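Local coordinates for protein putative rRNA methyltransferase (Sorangium cellulosum, PDB 4RWZ) that probably transfers a methyl group from S-adenosylmethionine to N1 of a 16S rRNA adenine in the 30S subunit, conferring aminoglycoside resistance, at residues M1-G6 with N79-V84; R26-V31 with A98-L103; S109-L114 with L139-F144; I178-I183 with L208-A213. One frame throughout, in Å; residues are numbered along the deposited sequence.

Contact 1: residues M1-G6 with N79-V84; sequences MIVQLG and NALFVV
Strand 2-5 of the N-terminal hairpin meets strand 80-84, one of the two outermost strands of the large sheet, in a single backbone bridge between Val3 and Val83. The two segment axes lie 123° apart, so the contact is a crossing and not a long ladder. Two backbone bonds flank the bridge: Val84 N gives to Ile2 O at 2.9 Å, and Gln4 N gives to Phe82 O at 2.9 Å. Beyond them the strands diverge, and water takes over at both ends: one molecule joins Ile2 N to Val84 O, another joins Gln4 O to Phe82 N. On one flank, Val3 CG1 packs at 3.6 Å on Leu81 CD1, the two side chains crossing at about a right angle. With CG anti to the backbone N (chi1 -179°), the chain of Met1 runs past Val83; its CG lies 3.8 Å from Val83 CG1, and SD rests near both methyls. On the other flank Ile2 CG2 touches Val84 CB at 3.9 Å, while Gln4 OE1 lies 3.3 Å from Val84 CG2. The amide of Gln4 is held from within its own segment, where NE2 donates to Gly6 O at 2.8 Å with that oxygen close to the amide plane. Strand 8-11 pairs with 2-5 on its far side, and helix 62-68 packs on Phe82. The crossing joins an N-terminal beta-hairpin to the edge of a Rossmann-like methyltransferase sheet, consistent with membership of the NpmA family.

Contact 2: residues R26-V31 with A98-L103; sequences RVLIDV and AHTLTL
Two neighbouring parallel strands at the centre of the Rossmann-like sheet, 26-31 and 98-103, meet here, with Leu28, Ile29 and Asp30 bridged to Thr100, Leu101 and Thr102. The ladder runs through Ile29 N to Thr100 O, Thr102 N to Ile29 O and Val31 N to Thr102 O. At its start Val27 O accepts from two successive amides, His99 N and Thr100 N, where the second strand turns its corner. The His99 ring folds back over this end: ND1 accepts from Val27 N at 3.0 Å, the donor tilted 30° out of the ring plane. Arg26 CG sits 4.2 Å from the ring centroid, over the face, in a CH-pi contact, and the bent Arg26 chain lays one guanidinium face, near its rim, on His99 CB. At the opposite end Thr102 OG1 donates to Asp30 OD1 at 2.7 Å, reaching it from above the carboxylate plane. That hydroxyl stands between the backbone N and the carbonyl carbon (chi1 56°), while Thr102 CG2 packs on Leu28 CD1 at 3.7 Å. The other face is apolar: Leu101 CD1 wedges between Ile29 CB and Val31 CG2, 3.5 Å from the latter. Thr33 takes the second oxygen of Asp30, and helix 37-45 covers the face of Leu28, Asp30 and Thr102. Strand 49-55 pairs with the outer side of 26-31, and strand 133-139 flanks 98-103.

Contact 3: residues S109-L114 with L139-F144; sequences SLLSAL and LNQSVF
Leu111 points from helix 108-115 at the end of strand 133-139 and the loop that leaves it. Its CB aims at the loop segment, and CG, anti to the backbone N (chi1 172°), spreads two methyls over different partners. Leu111 CD1 takes the strand end: it lies 3.7 Å from Leu139 CB and equally close to Leu139 CD2, so this one methyl lies against the flank of the opposing leucine from its root to a branch tip. Leu111 CD2 takes the loop, 3.8 Å from Asn140 O and 4.1 Å from Gln141 CG, whose side chain crosses that of Leu111 at about a right angle; Val143 CG2 is more distant, at 4.5 Å. One helical turn on, Leu114 CD1 meets Leu139 CD2 at 3.9 Å, leaving Leu139 CD2 in touch with both helix leucines. No hydrogen bond crosses the contact; the loop is shaped from within. Asn140 to Val143 form a type I turn, reinforced by Asn140 OD1, which accepts from Ser142 N at 2.9 Å, an Asx turn, and from Ser142 OG at 2.6 Å. The two donors reach that oxygen from opposite faces of its plane. Asn140 ND2 is hydrogen-bonded to Thr206, fixing the amide at its other end, while Leu114 also packs on helix 119-127. At the start of the helix, Ser109 N is held by Asp146. This is helix-on-loop packing at the C-terminal side of the parallel strands of a Rossmann-like sheet, where methyltransferases of this class generally place their cofactor.

Contact 4: residues I178-I183 with L208-A213; sequences IRTSEI and LLTAEA
Arg179 and Thr180 both face Thr210 in a classic beta bulge, which interrupts the antiparallel pairing of strands 176-183 and 207-213. Arg179 N gives a nearly straight bond to Thr210 O at 2.8 Å, the donor standing above the carbonyl plane. The next amide, Thr180 N, reaches the side chain instead, at 3.1 Å from Thr210 OG1; a chi1 of 70° sets that hydroxyl over its own backbone, facing the bulge. Thr210 N returns to Thr180 O. Past the bulge regular pairing resumes, with Glu182 and Leu208 exchanging both backbone bonds. Apolar touches lie on both faces: Ile178 CG2 and Leu209 CD1 at 4.0 Å on one, Thr180 CG2 and Leu208 CD2 at 3.9 Å on the other. Farther out, helix 160-172 lies against Ile178, Ser181 and Leu209, its Arg168 bonding to Ile178 O, and strand 133-139 pairs with 207-213 on the side away from 176-183. At the exposed margin, Arg179 bends at chi2 (-60°) to meet the extended Glu212 side-on in a salt bridge: Arg179 NH2 at 3.0 Å and, longer and bent, NE at 3.3 Å both meet the one oxygen Glu212 OE1, from the same face of its carboxylate plane.

How the contacts relate
From the N terminus, contact 1 closes first, with 72 residues between its segments, laying the hairpin strand 2-5 on strand 80-84. Contact 2 opens inside that loop at 26-31 and closes beyond it at 98-103, so the two cross; their centres are 14 Å apart, and strand 49-55 lies between 26-31 and 80-84 in the sheet. Contacts 3 and 4 follow in series, each with 24 residues between its segments. Contact 3 touches contact 2 through Leu103 on Leu110 and Leu114, and contact 4 through Leu139 on Leu209. Contacts 1, 2 and 4 thus sample one edge, the middle and the other edge of one seven-stranded sheet, and contact 3 packs helix 108-115 on the end of strand 133-139 and the loop that follows.

Contact 1: residues M1-G6 with N79-V84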
loop_
_atom_site.group_PDB
_atom_site.type_symbol
_atom_site.label_atom_id
_atom_site.label_comp_id
_atom_site.label_asym_id
_atom_site.label_seq_id
_atom_site.Cartn_x
_atom_site.Cartn_y
_atom_site.Cartn_z
ATOM N N MET A 1 -5.489 15.444 4.096
ATOM C CA MET A 1 -5.533 13.974 4.086
ATOM C C MET A 1 -6.743 13.575 4.911
ATOM O O MET A 1 -6.984 14.197 5.952
ATOM C CB MET A 1 -4.281 13.425 4.745
ATOM C CG MET A 1 -4.219 11.913 4.766
ATOM S SD MET A 1 -2.615 11.203 5.274
ATOM C CE MET A 1 -2.465 11.726 6.966
ATOM N N ILE A 2 -7.470 12.539 4.494
ATOM C CA ILE A 2 -8.681 12.146 5.224
ATOM C C ILE A 2 -8.372 10.931 6.095
ATOM O O ILE A 2 -7.882 9.903 5.582
ATOM C CB ILE A 2 -9.826 11.812 4.244
ATOM C CG1 ILE A 2 -10.189 13.015 3.321
ATOM C CG2 ILE A 2 -11.054 11.335 5.043
ATOM C CD1 ILE A 2 -10.487 14.327 4.047
ATOM N N VAL A 3 -8.587 11.058 7.402
ATOM C CA VAL A 3 -8.322 9.980 8.358
ATOM C C VAL A 3 -9.645 9.430 8.898
ATOM O O VAL A 3 -10.559 10.207 9.236
ATOM C CB VAL A 3 -7.452 10.496 9.497
ATOM C CG1 VAL A 3 -7.334 9.465 10.642
ATOM C CG2 VAL A 3 -6.033 10.814 8.941
ATOM N N GLN A 4 -9.767 8.099 8.930
ATOM C CA GLN A 4 -10.975 7.460 9.400
ATOM C C GLN A 4 -10.833 7.224 10.884
ATOM O O GLN A 4 -9.821 6.670 11.317
ATOM C CB GLN A 4 -11.233 6.143 8.647
ATOM C CG GLN A 4 -12.676 5.603 8.859
ATOM C CD GLN A 4 -13.718 6.465 8.091
ATOM O OE1 GLN A 4 -13.397 7.103 7.094
ATOM N NE2 GLN A 4 -14.939 6.503 8.586
ATOM N N LEU A 5 -11.823 7.651 11.678
ATOM C CA LEU A 5 -11.841 7.352 13.102
ATOM C C LEU A 5 -13.220 6.817 13.478
ATOM O O LEU A 5 -14.122 7.619 13.803
ATOM C CB LEU A 5 -11.573 8.611 13.948
ATOM C CG LEU A 5 -10.203 9.295 13.866
ATOM C CD1 LEU A 5 -10.202 10.556 14.738
ATOM C CD2 LEU A 5 -9.030 8.379 14.249
ATOM N N GLY A 6 -13.407 5.507 13.381
ATOM C CA GLY A 6 -14.727 4.935 13.454
ATOM C C GLY A 6 -15.585 5.487 12.307
ATOM O O GLY A 6 -15.200 5.422 11.156
ATOM N N ASN A 79 0.366 3.532 17.025
ATOM C CA ASN A 79 1.165 3.561 15.819
ATOM C C ASN A 79 0.414 3.041 14.592
ATOM O O ASN A 79 1.042 2.640 13.615
ATOM C CB ASN A 79 2.454 2.777 15.989
ATOM C CG ASN A 79 2.210 1.330 16.397
ATOM O OD1 ASN A 79 1.217 1.026 17.106
ATOM N ND2 ASN A 79 3.139 0.434 15.998
ATOM N N ALA A 80 -0.914 3.006 14.678
ATOM C CA ALA A 80 -1.701 2.662 13.496
ATOM C C ALA A 80 -2.533 3.858 13.082
ATOM O O ALA A 80 -3.045 4.607 13.920
ATOM C CB ALA A 80 -2.622 1.475 13.776
ATOM N N LEU A 81 -2.689 4.010 11.774
ATOM C CA LEU A 81 -3.500 5.089 11.219
ATOM C C LEU A 81 -4.235 4.568 9.992
ATOM O O LEU A 81 -3.656 3.793 9.212
ATOM C CB LEU A 81 -2.607 6.261 10.764
ATOM C CG LEU A 81 -3.359 7.536 10.324
ATOM C CD1 LEU A 81 -4.057 8.140 11.548
ATOM C CD2 LEU A 81 -2.311 8.489 9.711
ATOM N N PHE A 82 -5.483 5.024 9.798
ATOM C CA PHE A 82 -6.299 4.619 8.623
ATOM C C PHE A 82 -6.736 5.820 7.806
ATOM O O PHE A 82 -7.299 6.744 8.362
ATOM C CB PHE A 82 -7.496 3.787 9.108
ATOM C CG PHE A 82 -6.987 2.523 9.757
ATOM C CD1 PHE A 82 -6.625 1.433 8.972
ATOM C CD2 PHE A 82 -6.757 2.498 11.112
ATOM C CE1 PHE A 82 -6.049 0.305 9.562
ATOM C CE2 PHE A 82 -6.171 1.375 11.720
ATOM C CZ PHE A 82 -5.860 0.269 10.931
ATOM N N VAL A 83 -6.436 5.790 6.511
ATOM C CA VAL A 83 -6.534 6.937 5.611
ATOM C C VAL A 83 -7.443 6.600 4.437
ATOM O O VAL A 83 -7.360 5.515 3.870
ATOM C CB VAL A 83 -5.115 7.292 5.089
ATOM C CG1 VAL A 83 -5.157 8.324 3.928
ATOM C CG2 VAL A 83 -4.291 7.814 6.299
ATOM N N VAL A 84 -8.333 7.512 4.088
ATOM C CA VAL A 84 -9.236 7.248 2.992
ATOM C C VAL A 84 -8.697 7.874 1.693
ATOM O O VAL A 84 -8.636 9.120 1.555
ATOM C CB VAL A 84 -10.662 7.868 3.278
ATOM C CG1 VAL A 84 -11.585 7.499 2.176
ATOM C CG2 VAL A 84 -11.179 7.330 4.626
HETATM O O HOH W 1 -6.807 11.157 2.164
HETATM O O HOH W 2 -7.108 6.149 11.991
#

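Contact 2: residues R26-V31 with A98-L103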
loop_
_atom_site.group_PDB
_atom_site.type_symbol
_atom_site.label_atom_id
_atom_site.label_comp_id
_atom_site.label_asym_id
_atom_site.label_seq_id
_atom_site.Cartn_x
_atom_site.Cartn_y
_atom_site.Cartn_z
ATOM N N ARG A 26 10.436 3.511 11.667
ATOM C CA ARG A 26 10.036 3.054 10.331
ATOM C C ARG A 26 8.588 3.381 10.060
ATOM O O ARG A 26 7.808 3.609 10.996
ATOM C CB ARG A 26 10.252 1.540 10.199
ATOM C CG ARG A 26 11.754 1.130 10.172
ATOM C CD ARG A 26 11.944 -0.375 10.224
ATOM N NE ARG A 26 11.495 -1.076 9.022
ATOM C CZ ARG A 26 12.192 -1.162 7.888
ATOM N NH1 ARG A 26 13.383 -0.577 7.793
ATOM N NH2 ARG A 26 11.703 -1.834 6.849
ATOM N N VAL A 27 8.241 3.387 8.775
ATOM C CA VAL A 27 6.872 3.593 8.332
ATOM C C VAL A 27 6.481 2.516 7.348
ATOM O O VAL A 27 7.239 2.176 6.424
ATOM C CB VAL A 27 6.717 4.963 7.620
ATOM C CG1 VAL A 27 5.268 5.157 7.103
ATOM C CG2 VAL A 27 7.145 6.099 8.553
ATOM N N LEU A 28 5.298 1.947 7.563
ATOM C CA LEU A 28 4.717 0.975 6.655
ATOM C C LEU A 28 3.434 1.578 6.120
ATOM O O LEU A 28 2.681 2.195 6.884
ATOM C CB LEU A 28 4.398 -0.313 7.443
ATOM C CG LEU A 28 3.408 -1.300 6.875
ATOM C CD1 LEU A 28 3.950 -2.007 5.626
ATOM C CD2 LEU A 28 3.070 -2.372 7.974
ATOM N N ILE A 29 3.224 1.487 4.802
ATOM C CA ILE A 29 1.934 1.906 4.235
ATOM C C ILE A 29 1.357 0.735 3.502
ATOM O O ILE A 29 2.018 0.119 2.654
ATOM C CB ILE A 29 2.088 3.118 3.305
ATOM C CG1 ILE A 29 2.721 4.280 4.125
ATOM C CG2 ILE A 29 0.695 3.470 2.648
ATOM C CD1 ILE A 29 2.980 5.578 3.246
ATOM N N ASP A 30 0.101 0.412 3.801
ATOM C CA ASP A 30 -0.559 -0.726 3.163
ATOM C C ASP A 30 -1.662 -0.172 2.273
ATOM O O ASP A 30 -2.613 0.367 2.785
ATOM C CB ASP A 30 -1.180 -1.623 4.265
ATOM C CG ASP A 30 -1.881 -2.884 3.697
ATOM O OD1 ASP A 30 -1.314 -3.508 2.753
ATOM O OD2 ASP A 30 -2.987 -3.325 4.221
ATOM N N VAL A 31 -1.540 -0.308 0.948
ATOM C CA VAL A 31 -2.514 0.326 0.031
ATOM C C VAL A 31 -3.584 -0.680 -0.318
ATOM O O VAL A 31 -3.263 -1.845 -0.630
ATOM C CB VAL A 31 -1.753 0.800 -1.237
ATOM C CG1 VAL A 31 -2.712 1.261 -2.313
ATOM C CG2 VAL A 31 -0.865 1.905 -0.827
ATOM N N ALA A 98 7.286 5.957 3.076
ATOM C CA ALA A 98 7.264 4.520 3.458
ATOM C C ALA A 98 8.625 3.871 3.354
ATOM O O ALA A 98 9.282 3.995 2.330
ATOM C CB ALA A 98 6.231 3.702 2.602
ATOM N N HIS A 99 9.045 3.176 4.414
ATOM C CA HIS A 99 10.161 2.223 4.300
ATOM C C HIS A 99 9.665 0.958 3.629
ATOM O O HIS A 99 10.422 0.297 2.926
ATOM C CB HIS A 99 10.697 1.827 5.683
ATOM C CG HIS A 99 11.379 2.939 6.390
ATOM N ND1 HIS A 99 10.696 3.909 7.091
ATOM C CD2 HIS A 99 12.698 3.245 6.498
ATOM C CE1 HIS A 99 11.565 4.761 7.609
ATOM N NE2 HIS A 99 12.780 4.386 7.252
ATOM N N THR A 100 8.377 0.640 3.839
ATOM C CA THR A 100 7.736 -0.539 3.236
ATOM C C THR A 100 6.343 -0.183 2.754
ATOM O O THR A 100 5.552 0.376 3.540
ATOM C CB THR A 100 7.599 -1.680 4.280
ATOM O OG1 THR A 100 8.877 -1.888 4.916
ATOM C CG2 THR A 100 7.114 -2.970 3.603
ATOM N N LEU A 101 6.023 -0.512 1.494
ATOM C CA LEU A 101 4.675 -0.278 0.962
ATOM C C LEU A 101 4.145 -1.640 0.564
ATOM O O LEU A 101 4.738 -2.298 -0.285
ATOM C CB LEU A 101 4.764 0.584 -0.290
ATOM C CG LEU A 101 3.478 0.819 -1.098
ATOM C CD1 LEU A 101 2.586 1.594 -0.273
ATOM C CD2 LEU A 101 3.930 1.621 -2.379
ATOM N N THR A 102 3.032 -2.063 1.151
ATOM C CA THR A 102 2.493 -3.389 0.866
ATOM C C THR A 102 1.200 -3.328 0.032
ATOM O O THR A 102 0.375 -2.403 0.177
ATOM C CB THR A 102 2.229 -4.197 2.165
ATOM O OG1 THR A 102 1.345 -3.435 3.019
ATOM C CG2 THR A 102 3.580 -4.498 2.896
ATOM N N LEU A 103 1.070 -4.276 -0.909
ATOM C CA LEU A 103 -0.214 -4.465 -1.645
ATOM C C LEU A 103 -0.535 -5.929 -1.483
ATOM O O LEU A 103 0.082 -6.782 -2.128
ATOM C CB LEU A 103 -0.066 -4.148 -3.127
ATOM C CG LEU A 103 0.094 -2.628 -3.335
ATOM C CD1 LEU A 103 1.507 -2.407 -3.475
ATOM C CD2 LEU A 103 -0.653 -2.027 -4.489
#

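Contact 3: residues S109-L114 with L139-F144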
loop_
_atom_site.group_PDB
_atom_site.type_symbol
_atom_site.label_atom_id
_atom_site.label_comp_id
_atom_site.label_asym_id
_atom_site.label_seq_id
_atom_site.Cartn_x
_atom_site.Cartn_y
_atom_site.Cartn_z
ATOM N N SER A 109 -8.013 -4.819 -11.102
ATOM C CA SER A 109 -7.561 -3.602 -11.789
ATOM C C SER A 109 -6.151 -3.197 -11.374
ATOM O O SER A 109 -5.329 -2.845 -12.211
ATOM C CB SER A 109 -8.519 -2.465 -11.511
ATOM O OG SER A 109 -9.577 -2.566 -12.441
ATOM N N LEU A 110 -5.890 -3.270 -10.068
ATOM C CA LEU A 110 -4.575 -2.920 -9.517
ATOM C C LEU A 110 -3.593 -4.006 -9.746
ATOM O O LEU A 110 -2.413 -3.729 -9.975
ATOM C CB LEU A 110 -4.676 -2.640 -8.023
ATOM C CG LEU A 110 -3.382 -2.233 -7.274
ATOM C CD1 LEU A 110 -2.617 -1.141 -8.066
ATOM C CD2 LEU A 110 -3.805 -1.704 -5.908
ATOM N N LEU A 111 -4.044 -5.249 -9.683
ATOM C CA LEU A 111 -3.226 -6.387 -10.066
ATOM C C LEU A 111 -2.723 -6.194 -11.487
ATOM O O LEU A 111 -1.530 -6.370 -11.775
ATOM C CB LEU A 111 -4.056 -7.680 -9.997
ATOM C CG LEU A 111 -3.430 -8.971 -10.542
ATOM C CD1 LEU A 111 -2.153 -9.311 -9.781
ATOM C CD2 LEU A 111 -4.437 -10.143 -10.458
ATOM N N SER A 112 -3.644 -5.861 -12.384
ATOM C CA SER A 112 -3.212 -5.636 -13.770
ATOM C C SER A 112 -2.180 -4.529 -13.901
ATOM O O SER A 112 -1.230 -4.624 -14.675
ATOM C CB SER A 112 -4.398 -5.268 -14.666
ATOM O OG SER A 112 -5.327 -6.315 -14.596
ATOM N N ALA A 113 -2.391 -3.454 -13.165
ATOM C CA ALA A 113 -1.479 -2.324 -13.217
ATOM C C ALA A 113 -0.080 -2.780 -12.774
ATOM O O ALA A 113 0.917 -2.210 -13.219
ATOM C CB ALA A 113 -2.008 -1.141 -12.324
ATOM N N LEU A 114 0.025 -3.775 -11.871
ATOM C CA LEU A 114 1.369 -4.190 -11.396
ATOM C C LEU A 114 2.033 -5.204 -12.321
ATOM O O LEU A 114 3.300 -5.347 -12.354
ATOM C CB LEU A 114 1.289 -4.824 -9.958
ATOM C CG LEU A 114 0.785 -3.834 -8.888
ATOM C CD1 LEU A 114 0.397 -4.663 -7.597
ATOM C CD2 LEU A 114 1.870 -2.855 -8.524
ATOM N N LEU A 139 0.271 -11.356 -5.006
ATOM C CA LEU A 139 -0.581 -11.266 -6.198
ATOM C C LEU A 139 -1.316 -12.591 -6.394
ATOM O O LEU A 139 -0.683 -13.643 -6.432
ATOM C CB LEU A 139 0.253 -10.951 -7.451
ATOM C CG LEU A 139 1.117 -9.674 -7.426
ATOM C CD1 LEU A 139 1.845 -9.493 -8.756
ATOM C CD2 LEU A 139 0.270 -8.478 -7.061
ATOM N N ASN A 140 -2.629 -12.548 -6.588
ATOM C CA ASN A 140 -3.380 -13.782 -6.691
ATOM C C ASN A 140 -4.554 -13.440 -7.599
ATOM O O ASN A 140 -5.180 -12.381 -7.438
ATOM C CB ASN A 140 -3.825 -14.184 -5.283
ATOM C CG ASN A 140 -4.632 -15.458 -5.255
ATOM O OD1 ASN A 140 -5.744 -15.502 -5.758
ATOM N ND2 ASN A 140 -4.051 -16.514 -4.688
ATOM N N GLN A 141 -4.811 -14.311 -8.581
ATOM C CA GLN A 141 -5.798 -14.034 -9.608
ATOM C C GLN A 141 -7.207 -14.434 -9.252
ATOM O O GLN A 141 -8.125 -14.242 -10.054
ATOM C CB GLN A 141 -5.389 -14.721 -10.917
ATOM C CG GLN A 141 -4.132 -14.148 -11.474
ATOM C CD GLN A 141 -3.875 -14.605 -12.867
ATOM O OE1 GLN A 141 -4.764 -15.137 -13.532
ATOM N NE2 GLN A 141 -2.646 -14.412 -13.327
ATOM N N SER A 142 -7.404 -14.898 -8.039
ATOM C CA SER A 142 -8.755 -15.251 -7.578
ATOM C C SER A 142 -9.469 -14.096 -6.859
ATOM O O SER A 142 -10.583 -14.273 -6.354
ATOM C CB SER A 142 -8.737 -16.531 -6.729
ATOM O OG SER A 142 -8.146 -16.341 -5.438
ATOM N N VAL A 143 -8.856 -12.907 -6.860
ATOM C CA VAL A 143 -9.469 -11.723 -6.260
ATOM C C VAL A 143 -10.709 -11.257 -7.075
ATOM O O VAL A 143 -10.910 -11.654 -8.227
ATOM C CB VAL A 143 -8.431 -10.551 -6.137
ATOM C CG1 VAL A 143 -7.298 -10.936 -5.211
ATOM C CG2 VAL A 143 -7.851 -10.162 -7.532
ATOM N N PHE A 144 -11.493 -10.376 -6.463
ATOM C CA PHE A 144 -12.639 -9.763 -7.078
ATOM C C PHE A 144 -12.182 -9.014 -8.333
ATOM O O PHE A 144 -11.175 -8.274 -8.316
ATOM C CB PHE A 144 -13.264 -8.760 -6.117
ATOM C CG PHE A 144 -14.422 -8.017 -6.722
ATOM C CD1 PHE A 144 -15.555 -8.711 -7.148
ATOM C CD2 PHE A 144 -14.359 -6.661 -6.909
ATOM C CE1 PHE A 144 -16.610 -8.041 -7.723
ATOM C CE2 PHE A 144 -15.409 -5.991 -7.492
ATOM C CZ PHE A 144 -16.528 -6.685 -7.911
#

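Contact 4: residues I178-I183 with L208-A213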
loop_
_atom_site.group_PDB
_atom_site.type_symbol
_atom_site.label_atom_id
_atom_site.label_comp_id
_atom_site.label_asym_id
_atom_site.label_seq_id
_atom_site.Cartn_x
_atom_site.Cartn_y
_atom_site.Cartn_z
ATOM N N ILE A 178 13.120 -4.193 -9.519
ATOM C CA ILE A 178 12.544 -5.468 -9.047
ATOM C C ILE A 178 13.612 -6.336 -8.374
ATOM O O ILE A 178 14.707 -6.493 -8.896
ATOM C CB ILE A 178 11.893 -6.266 -10.208
ATOM C CG1 ILE A 178 10.664 -5.487 -10.718
ATOM C CG2 ILE A 178 11.478 -7.654 -9.742
ATOM C CD1 ILE A 178 9.836 -6.196 -11.797
ATOM N N ARG A 179 13.269 -6.889 -7.229
ATOM C CA ARG A 179 14.205 -7.721 -6.460
ATOM C C ARG A 179 13.812 -9.164 -6.487
ATOM O O ARG A 179 14.552 -10.008 -6.942
ATOM C CB ARG A 179 14.295 -7.216 -5.025
ATOM C CG ARG A 179 14.946 -5.840 -4.970
ATOM C CD ARG A 179 16.379 -5.896 -5.554
ATOM N NE ARG A 179 17.061 -4.600 -5.485
ATOM C CZ ARG A 179 18.203 -4.320 -6.107
ATOM N NH1 ARG A 179 18.786 -5.232 -6.871
ATOM N NH2 ARG A 179 18.744 -3.117 -5.992
ATOM N N THR A 180 12.642 -9.463 -5.980
ATOM C CA THR A 180 12.199 -10.831 -5.850
ATOM C C THR A 180 10.958 -11.051 -6.698
ATOM O O THR A 180 10.069 -10.202 -6.721
ATOM C CB THR A 180 11.841 -11.088 -4.362
ATOM O OG1 THR A 180 13.045 -11.041 -3.589
ATOM C CG2 THR A 180 11.119 -12.415 -4.162
ATOM N N SER A 181 10.902 -12.185 -7.388
ATOM C CA SER A 181 9.661 -12.606 -8.043
ATOM C C SER A 181 9.559 -14.132 -7.824
ATOM O O SER A 181 10.310 -14.890 -8.420
ATOM C CB SER A 181 9.704 -12.243 -9.525
ATOM O OG SER A 181 8.528 -12.623 -10.219
ATOM N N GLU A 182 8.654 -14.582 -6.960
ATOM C CA GLU A 182 8.574 -16.009 -6.630
ATOM C C GLU A 182 7.160 -16.487 -6.391
ATOM O O GLU A 182 6.318 -15.709 -5.976
ATOM C CB GLU A 182 9.413 -16.345 -5.401
ATOM C CG GLU A 182 10.839 -15.880 -5.496
ATOM C CD GLU A 182 11.622 -16.095 -4.216
ATOM O OE1 GLU A 182 10.986 -16.346 -3.162
ATOM O OE2 GLU A 182 12.876 -16.008 -4.273
ATOM N N ILE A 183 6.905 -17.764 -6.643
ATOM C CA ILE A 183 5.650 -18.382 -6.219
ATOM C C ILE A 183 5.716 -18.668 -4.717
ATOM O O ILE A 183 6.703 -19.218 -4.252
ATOM C CB ILE A 183 5.441 -19.717 -6.947
ATOM C CG1 ILE A 183 5.539 -19.494 -8.458
ATOM C CG2 ILE A 183 4.101 -20.353 -6.553
ATOM C CD1 ILE A 183 4.324 -18.893 -9.054
ATOM N N LEU A 208 4.797 -13.555 -5.140
ATOM C CA LEU A 208 5.400 -12.464 -4.373
ATOM C C LEU A 208 6.282 -11.657 -5.293
ATOM O O LEU A 208 7.118 -12.213 -5.998
ATOM C CB LEU A 208 6.244 -13.049 -3.249
ATOM C CG LEU A 208 7.199 -12.093 -2.543
ATOM C CD1 LEU A 208 6.460 -11.036 -1.719
ATOM C CD2 LEU A 208 8.192 -12.936 -1.652
ATOM N N LEU A 209 6.040 -10.351 -5.376
ATOM C CA LEU A 209 6.863 -9.527 -6.237
ATOM C C LEU A 209 7.350 -8.392 -5.361
ATOM O O LEU A 209 6.541 -7.770 -4.689
ATOM C CB LEU A 209 6.012 -8.968 -7.388
ATOM C CG LEU A 209 6.669 -8.027 -8.400
ATOM C CD1 LEU A 209 7.739 -8.803 -9.150
ATOM C CD2 LEU A 209 5.565 -7.523 -9.350
ATOM N N THR A 210 8.644 -8.117 -5.328
ATOM C CA THR A 210 9.110 -7.021 -4.478
ATOM C C THR A 210 10.022 -6.143 -5.322
ATOM O O THR A 210 10.589 -6.582 -6.317
ATOM C CB THR A 210 9.912 -7.483 -3.203
ATOM O OG1 THR A 210 11.184 -8.002 -3.606
ATOM C CG2 THR A 210 9.130 -8.523 -2.372
ATOM N N ALA A 211 10.108 -4.864 -4.980
ATOM C CA ALA A 211 11.026 -4.003 -5.690
ATOM C C ALA A 211 11.543 -2.920 -4.765
ATOM O O ALA A 211 10.887 -2.559 -3.775
ATOM C CB ALA A 211 10.326 -3.368 -6.927
ATOM N N GLU A 212 12.709 -2.406 -5.079
ATOM C CA GLU A 212 13.331 -1.384 -4.236
ATOM C C GLU A 212 13.179 -0.007 -4.876
ATOM O O GLU A 212 13.425 0.139 -6.069
ATOM C CB GLU A 212 14.834 -1.696 -4.065
ATOM C CG GLU A 212 15.587 -0.651 -3.216
ATOM C CD GLU A 212 17.088 -0.976 -3.083
ATOM O OE1 GLU A 212 17.484 -2.097 -3.424
ATOM O OE2 GLU A 212 17.870 -0.101 -2.678
ATOM N N ALA A 213 12.825 0.997 -4.081
ATOM C CA ALA A 213 12.728 2.348 -4.632
ATOM C C ALA A 213 14.141 2.830 -4.882
ATOM O O ALA A 213 14.970 2.862 -3.959
ATOM C CB ALA A 213 12.013 3.269 -3.657
#